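Local coordinates for regulatory protein YycH-like domain-containing protein (Eubacterium rectale, PDB 5COZ) that is of unknown function but contains a domain like that of the regulatory protein YycH and is probably a membrane-anchored lipoprotein, at residues Thr143-Ser146 / Pro147-Lys151; Val173-Ala176 / Lys177-Glu180; Ser281-Val284 / Asp285-Lys289. All blocks are in the same frame, centred on the assembly; numbering follows the deposited sequence.

Contact 1 of 3, residues Thr143-Ser146 / Pro147-Lys151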
loop_
_atom_site.group_PDB
_atom_site.type_symbol
_atom_site.label_atom_id
_atom_site.label_comp_id
_atom_site.label_asym_id
_atom_site.label_seq_id
_atom_site.Cartn_x
_atom_site.Cartn_y
_atom_site.Cartn_z
ATOM N N THR A 143 6.230 3.789 -6.097
ATOM C CA THR A 143 5.310 3.304 -5.093
ATOM C C THR A 143 4.519 2.064 -5.511
ATOM O O THR A 143 3.780 1.565 -4.663
ATOM C CB THR A 143 4.303 4.411 -4.719
ATOM O OG1 THR A 143 3.538 4.739 -5.882
ATOM C CG2 THR A 143 4.993 5.681 -4.165
ATOM N N TYR A 144 4.560 1.640 -6.792
ATOM C CA TYR A 144 3.710 0.542 -7.252
ATOM C C TYR A 144 4.338 -0.811 -7.046
ATOM O O TYR A 144 5.505 -1.034 -7.376
ATOM C CB TYR A 144 3.378 0.691 -8.745
ATOM C CG TYR A 144 2.521 1.895 -9.048
ATOM C CD1 TYR A 144 3.088 3.152 -9.238
ATOM C CD2 TYR A 144 1.143 1.777 -9.173
ATOM C CE1 TYR A 144 2.294 4.275 -9.469
ATOM C CE2 TYR A 144 0.340 2.888 -9.419
ATOM C CZ TYR A 144 0.920 4.132 -9.578
ATOM O OH TYR A 144 0.111 5.221 -9.836
ATOM N N TYR A 145 3.511 -1.757 -6.575
ATOM C CA TYR A 145 3.970 -3.140 -6.430
ATOM C C TYR A 145 4.288 -3.728 -7.820
ATOM O O TYR A 145 5.315 -4.385 -7.999
ATOM C CB TYR A 145 2.874 -3.970 -5.750
ATOM C CG TYR A 145 3.228 -5.433 -5.647
ATOM C CD1 TYR A 145 4.153 -5.880 -4.702
ATOM C CD2 TYR A 145 2.638 -6.371 -6.487
ATOM C CE1 TYR A 145 4.512 -7.222 -4.619
ATOM C CE2 TYR A 145 2.970 -7.725 -6.399
ATOM C CZ TYR A 145 3.915 -8.138 -5.466
ATOM O OH TYR A 145 4.289 -9.447 -5.384
ATOM N N SER A 146 3.389 -3.501 -8.800
ATOM C CA SER A 146 3.602 -3.990 -10.158
ATOM C C SER A 146 4.497 -3.058 -10.944
ATOM O O SER A 146 4.345 -1.833 -10.852
ATOM C CB SER A 146 2.276 -4.097 -10.905
ATOM O OG SER A 146 1.409 -5.033 -10.301
ATOM N N PRO A 147 5.350 -3.590 -11.820
ATOM C CA PRO A 147 5.623 -5.013 -12.121
ATOM C C PRO A 147 6.827 -5.630 -11.406
ATOM O O PRO A 147 7.025 -6.837 -11.527
ATOM C CB PRO A 147 5.909 -4.967 -13.631
ATOM C CG PRO A 147 6.624 -3.628 -13.827
ATOM C CD PRO A 147 6.146 -2.704 -12.706
ATOM N N PHE A 148 7.619 -4.835 -10.676
ATOM C CA PHE A 148 8.861 -5.354 -10.096
ATOM C C PHE A 148 8.992 -5.184 -8.587
ATOM O O PHE A 148 9.932 -5.727 -7.993
ATOM C CB PHE A 148 10.068 -4.638 -10.743
ATOM C CG PHE A 148 10.084 -4.640 -12.254
ATOM C CD1 PHE A 148 10.028 -5.833 -12.967
ATOM C CD2 PHE A 148 10.189 -3.449 -12.967
ATOM C CE1 PHE A 148 10.046 -5.832 -14.374
ATOM C CE2 PHE A 148 10.234 -3.449 -14.367
ATOM C CZ PHE A 148 10.150 -4.642 -15.061
ATOM N N ASN A 149 8.069 -4.442 -7.965
ATOM C CA ASN A 149 8.135 -4.125 -6.529
ATOM C C ASN A 149 9.457 -3.402 -6.217
ATOM O O ASN A 149 10.149 -3.742 -5.246
ATOM C CB ASN A 149 7.938 -5.355 -5.636
ATOM C CG ASN A 149 7.564 -4.951 -4.235
ATOM O OD1 ASN A 149 6.997 -3.856 -4.035
ATOM N ND2 ASN A 149 7.822 -5.829 -3.249
ATOM N N ASP A 150 9.741 -2.385 -7.049
ATOM C CA ASP A 150 10.972 -1.602 -6.986
ATOM C C ASP A 150 11.212 -1.019 -5.581
ATOM O O ASP A 150 12.373 -0.949 -5.154
ATOM C CB ASP A 150 10.935 -0.482 -8.043
ATOM C CG ASP A 150 10.935 -0.968 -9.486
ATOM O OD1 ASP A 150 11.889 -1.683 -9.876
ATOM O OD2 ASP A 150 10.013 -0.585 -10.243
ATOM N N LYS A 151 10.147 -0.667 -4.845
ATOM C CA LYS A 151 10.295 -0.087 -3.503
ATOM C C LYS A 151 11.047 -0.974 -2.526
ATOM O O LYS A 151 11.659 -0.472 -1.572
ATOM C CB LYS A 151 8.920 0.269 -2.874
ATOM C CG LYS A 151 8.021 -0.930 -2.498
ATOM C CD LYS A 151 6.654 -0.463 -1.985
ATOM C CE LYS A 151 5.892 -1.602 -1.296
ATOM N NZ LYS A 151 5.329 -2.541 -2.284
HETATM O O HOH W 1 3.443 -0.741 -3.440
HETATM O O HOH W 2 7.246 -0.219 -5.478
HETATM O O HOH W 3 7.401 -2.043 -9.365
#
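Two waters grip the carbonyl oxygen of Y144 and tie it to the backbone that folds back beneath it. One lies 2.7 Å from Y144 O and accepts from K151 N at 3.0 Å; the other, 2.9 Å from Y144 O, accepts from F148 N and, weakly, from D150 N. A third water lies 2.6 Å from T143 O and accepts from K151 NZ, so three waters bridge T143-Y144 to F148-K151. The same ammonium group donates to N149 OD1 at 2.8 Å, in the carbonyl plane and on a lone pair. N149 ND2 is bonded to Y326 OH, and the two bonds together fix which way round the amide lies. With CG anti to the backbone N (chi1 -161°), the N149 amide reaches the Y145 ring, OD1 approaching CD1 to 3.6 Å; the two planes stand 51° apart. This ring also meets Y324 edge-to-face, and its hydroxyl is bonded to L343 O, so the loop is pinned to strand 338-348. The one direct backbone bond across the turn, N149 N to Y145 O at 2.8 Å, is weak because its angle closes to 124°. Further round, P147 CG rests 3.6 Å above the centre of one face of the F148 ring. The peptide before P147 is cis, and the backbone angles of S146 and P147 make Y145-F148 a type VIa turn, extended by N149 in the left-handed helical conformation.

Contact 2 of 3, residues Val173-Ala176 / Lys177-Glu180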
loop_
_atom_site.group_PDB
_atom_site.type_symbol
_atom_site.label_atom_id
_atom_site.label_comp_id
_atom_site.label_asym_id
_atom_site.label_seq_id
_atom_site.Cartn_x
_atom_site.Cartn_y
_atom_site.Cartn_z
ATOM N N VAL A 173 2.768 9.001 12.467
ATOM C CA VAL A 173 1.612 8.530 13.251
ATOM C C VAL A 173 0.771 9.743 13.698
ATOM O O VAL A 173 -0.458 9.729 13.581
ATOM C CB VAL A 173 2.121 7.660 14.438
ATOM C CG1 VAL A 173 1.028 7.466 15.499
ATOM C CG2 VAL A 173 2.635 6.306 13.938
ATOM N N LYS A 174 1.447 10.807 14.153
ATOM C CA LYS A 174 0.788 12.045 14.579
ATOM C C LYS A 174 0.049 12.685 13.389
ATOM O O LYS A 174 -1.086 13.135 13.547
ATOM C CB LYS A 174 1.829 13.010 15.180
ATOM C CG LYS A 174 1.293 14.373 15.606
ATOM C CD LYS A 174 2.481 15.300 15.896
ATOM C CE LYS A 174 2.085 16.734 16.162
ATOM N NZ LYS A 174 1.592 16.919 17.550
ATOM N N THR A 175 0.646 12.633 12.181
ATOM C CA THR A 175 0.017 13.222 10.988
ATOM C C THR A 175 -1.235 12.432 10.574
ATOM O O THR A 175 -2.254 13.033 10.248
ATOM C CB THR A 175 1.033 13.306 9.841
ATOM O OG1 THR A 175 2.164 14.053 10.306
ATOM C CG2 THR A 175 0.462 13.991 8.601
ATOM N N ALA A 176 -1.155 11.085 10.578
ATOM C CA ALA A 176 -2.336 10.293 10.226
ATOM C C ALA A 176 -3.469 10.565 11.227
ATOM O O ALA A 176 -4.627 10.637 10.837
ATOM C CB ALA A 176 -1.988 8.805 10.195
ATOM N N LYS A 177 -3.123 10.752 12.528
ATOM C CA LYS A 177 -4.119 11.049 13.563
ATOM C C LYS A 177 -4.760 12.411 13.290
ATOM O O LYS A 177 -5.987 12.519 13.339
ATOM C CB LYS A 177 -3.474 11.012 14.948
ATOM C CG LYS A 177 -4.456 11.187 16.103
ATOM C CD LYS A 177 -3.702 11.160 17.427
ATOM C CE LYS A 177 -4.552 11.574 18.607
ATOM N NZ LYS A 177 -5.536 10.522 18.977
ATOM N N GLU A 178 -3.946 13.438 12.975
ATOM C CA GLU A 178 -4.453 14.780 12.615
ATOM C C GLU A 178 -5.386 14.725 11.427
ATOM O O GLU A 178 -6.369 15.462 11.370
ATOM C CB GLU A 178 -3.306 15.718 12.219
ATOM C CG GLU A 178 -2.328 16.110 13.300
ATOM C CD GLU A 178 -1.114 16.893 12.817
ATOM O OE1 GLU A 178 -0.794 16.861 11.604
ATOM O OE2 GLU A 178 -0.474 17.543 13.670
ATOM N N LEU A 179 -5.074 13.844 10.451
ATOM C CA LEU A 179 -5.889 13.725 9.246
ATOM C C LEU A 179 -7.164 12.922 9.482
ATOM O O LEU A 179 -8.002 12.804 8.579
ATOM C CB LEU A 179 -5.050 13.043 8.137
ATOM C CG LEU A 179 -3.963 13.888 7.483
ATOM C CD1 LEU A 179 -3.067 13.004 6.608
ATOM C CD2 LEU A 179 -4.557 15.053 6.664
ATOM N N GLU A 180 -7.281 12.306 10.685
ATOM C CA GLU A 180 -8.429 11.501 11.086
ATOM C C GLU A 180 -8.547 10.274 10.194
ATOM O O GLU A 180 -9.646 9.832 9.850
ATOM C CB GLU A 180 -9.747 12.316 11.126
ATOM C CG GLU A 180 -9.632 13.570 11.980
ATOM C CD GLU A 180 -10.840 14.484 11.936
ATOM O OE1 GLU A 180 -11.304 14.818 10.824
ATOM O OE2 GLU A 180 -11.283 14.920 13.021
HETATM O O HOH W 4 -1.240 16.784 16.101
HETATM O O HOH W 5 1.982 16.907 10.598
#
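Main-chain bonds of the alpha-helical i to i+4 kind join K177 N to V173 O (3.0 Å), E178 N to K174 O (2.9 Å) and L179 N to T175 O (2.9 Å). This is the C-terminal end of helix 165-178, and it closes in a Schellman motif: E180 takes a positive phi of 64°, and its N donates back to K177 O. Solvent carries the polar side-chain contacts. E178 CG lies beside its backbone N (chi1 -67°) and the chain then runs extended, bringing the carboxylate back to K174 and T175. One water donates both to T175 OG1 and to E178 OE1, at 2.9 and 3.0 Å, and T175 OG1 is further bonded to L171 O. A second water donates to E178 OE2 and accepts weakly from K174 NZ. K174 NZ stays 4.4 Å from E178 OE2, beyond a salt bridge; E178 OE2 makes its salt bridge with K85 of helix 73-87. Nonpolar packing belongs to the inner side. T175 CG2 and L179 CD1 run alongside each other, 4.2 Å apart, both against L256 of strand 252-258. L179 also meets L79 and L83 of helix 73-87, while A176 lies on M216 of strand 211-220.

Contact 3 of 3, residues Ser281-Val284 / Asp285-Lys289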
loop_
_atom_site.group_PDB
_atom_site.type_symbol
_atom_site.label_atom_id
_atom_site.label_comp_id
_atom_site.label_asym_id
_atom_site.label_seq_id
_atom_site.Cartn_x
_atom_site.Cartn_y
_atom_site.Cartn_z
ATOM N N SER A 281 -0.912 -23.783 1.670
ATOM C CA SER A 281 -0.836 -25.088 1.022
ATOM C C SER A 281 -1.556 -25.070 -0.347
ATOM O O SER A 281 -1.038 -25.638 -1.313
ATOM C CB SER A 281 -1.399 -26.169 1.934
ATOM O OG SER A 281 -2.774 -25.925 2.151
ATOM N N LYS A 282 -2.694 -24.384 -0.451
ATOM C CA LYS A 282 -3.429 -24.301 -1.702
ATOM C C LYS A 282 -2.622 -23.474 -2.731
ATOM O O LYS A 282 -2.541 -23.839 -3.912
ATOM C CB LYS A 282 -4.798 -23.661 -1.399
ATOM C CG LYS A 282 -5.824 -23.778 -2.453
ATOM C CD LYS A 282 -7.161 -23.586 -1.781
ATOM C CE LYS A 282 -8.207 -23.683 -2.804
ATOM N NZ LYS A 282 -9.502 -23.436 -2.166
ATOM N N GLU A 283 -1.995 -22.389 -2.269
ATOM C CA GLU A 283 -1.215 -21.532 -3.167
ATOM C C GLU A 283 0.053 -22.259 -3.651
ATOM O O GLU A 283 0.384 -22.167 -4.833
ATOM C CB GLU A 283 -0.869 -20.234 -2.456
ATOM C CG GLU A 283 0.011 -19.309 -3.290
ATOM C CD GLU A 283 -0.626 -18.628 -4.485
ATOM O OE1 GLU A 283 -1.816 -18.874 -4.792
ATOM O OE2 GLU A 283 0.102 -17.849 -5.142
ATOM N N VAL A 284 0.707 -23.036 -2.777
ATOM C CA VAL A 284 1.866 -23.822 -3.214
ATOM C C VAL A 284 1.420 -24.848 -4.267
ATOM O O VAL A 284 2.141 -25.057 -5.247
ATOM C CB VAL A 284 2.562 -24.469 -2.009
ATOM C CG1 VAL A 284 3.417 -25.678 -2.407
ATOM C CG2 VAL A 284 3.378 -23.438 -1.247
ATOM N N ASP A 285 0.245 -25.495 -4.078
ATOM C CA ASP A 285 -0.215 -26.471 -5.059
ATOM C C ASP A 285 -0.414 -25.783 -6.422
ATOM O O ASP A 285 -0.062 -26.367 -7.450
ATOM C CB ASP A 285 -1.497 -27.138 -4.570
ATOM C CG ASP A 285 -1.808 -28.452 -5.255
ATOM O OD1 ASP A 285 -0.908 -29.356 -5.271
ATOM O OD2 ASP A 285 -2.964 -28.624 -5.701
ATOM N N LYS A 286 -0.920 -24.532 -6.419
ATOM C CA LYS A 286 -1.118 -23.770 -7.656
ATOM C C LYS A 286 0.225 -23.411 -8.290
ATOM O O LYS A 286 0.438 -23.633 -9.478
ATOM C CB LYS A 286 -1.918 -22.485 -7.362
ATOM C CG LYS A 286 -2.163 -21.584 -8.591
ATOM C CD LYS A 286 -1.264 -20.334 -8.617
ATOM C CE LYS A 286 -1.784 -19.299 -9.594
ATOM N NZ LYS A 286 -0.820 -18.180 -9.791
ATOM N N LEU A 287 1.120 -22.822 -7.493
ATOM C CA LEU A 287 2.414 -22.341 -7.977
ATOM C C LEU A 287 3.268 -23.457 -8.529
ATOM O O LEU A 287 3.999 -23.220 -9.479
ATOM C CB LEU A 287 3.153 -21.590 -6.874
ATOM C CG LEU A 287 2.479 -20.271 -6.407
ATOM C CD1 LEU A 287 3.217 -19.669 -5.226
ATOM C CD2 LEU A 287 2.382 -19.257 -7.537
ATOM N N LYS A 288 3.132 -24.689 -8.002
ATOM C CA LYS A 288 3.890 -25.831 -8.541
ATOM C C LYS A 288 3.564 -26.078 -9.996
ATOM O O LYS A 288 4.426 -26.595 -10.711
ATOM C CB LYS A 288 3.605 -27.106 -7.729
ATOM C CG LYS A 288 4.332 -27.158 -6.392
ATOM C CD LYS A 288 3.910 -28.460 -5.665
ATOM C CE LYS A 288 4.612 -28.690 -4.361
ATOM N NZ LYS A 288 4.169 -29.974 -3.728
ATOM N N LYS A 289 2.353 -25.699 -10.439
ATOM C CA LYS A 289 1.883 -25.892 -11.823
ATOM C C LYS A 289 2.445 -24.849 -12.780
ATOM O O LYS A 289 2.302 -25.015 -14.004
ATOM C CB LYS A 289 0.349 -25.807 -11.878
ATOM C CG LYS A 289 -0.396 -26.879 -11.078
ATOM C CD LYS A 289 -1.894 -26.599 -11.158
ATOM C CE LYS A 289 -2.743 -27.581 -10.395
ATOM N NZ LYS A 289 -2.809 -27.243 -8.954
#
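E283 folds over L287, one helical turn on, laying its CG 3.8 Å from L287 CD1. A bend at chi2 (71°) curls the carboxylate back over the leucine, and OE2 then lies 3.6 Å from both CD1 and CD2. The pair belongs to the inner side of helix 276-288, which packs on strands 295-311 and 314-330 of the mixed sheet: L287 meets I296, V298 and Y325, and E283 meets V323 and Y325. The buried carboxylate finds its polar partner in Y347, whose hydroxyl bonds to OE1. Its OE2 is close to the like-charged D345, which could raise the proton affinity of either acid; K286 NZ, in the conformer described, makes a salt bridge to D345 and probably offsets this. Beneath these side chains L287 N donates to E283 O at 2.8 Å, one of four successive i to i+4 bonds. V284 faces Y16 of helix 16-22, and its CG1 points anti to its own N, where the extended K288 chain passes across it with CE 3.8 Å away. On the outer side K289 bends back to D285. Its NZ makes a salt bridge to OD2 at 3.5 Å and a long bond to D285 O at 3.3 Å, coming from above the carbonyl plane.

How the contacts relate
Contacts 1, 2 and 3 follow one another along the chain. Contact 1 lies between the two sheets: Y145 and N149 pack on strand 338-348 of the mixed sheet, while K151 reaches strands 188-192 and 211-220 of the antiparallel one. Contact 2 shares strand 211-220 with it, their centres 26 Å apart. Contact 3 shares strands 314-330 and 338-348 with contact 1, and their nearest atoms are about 9 Å apart. Contacts 2 and 3, each the final turns of a helix on a different sheet, sit on opposite sides of the chain's centre, 40 Å between centres. The sodium ligands Q208 and D210 belong to none of the three.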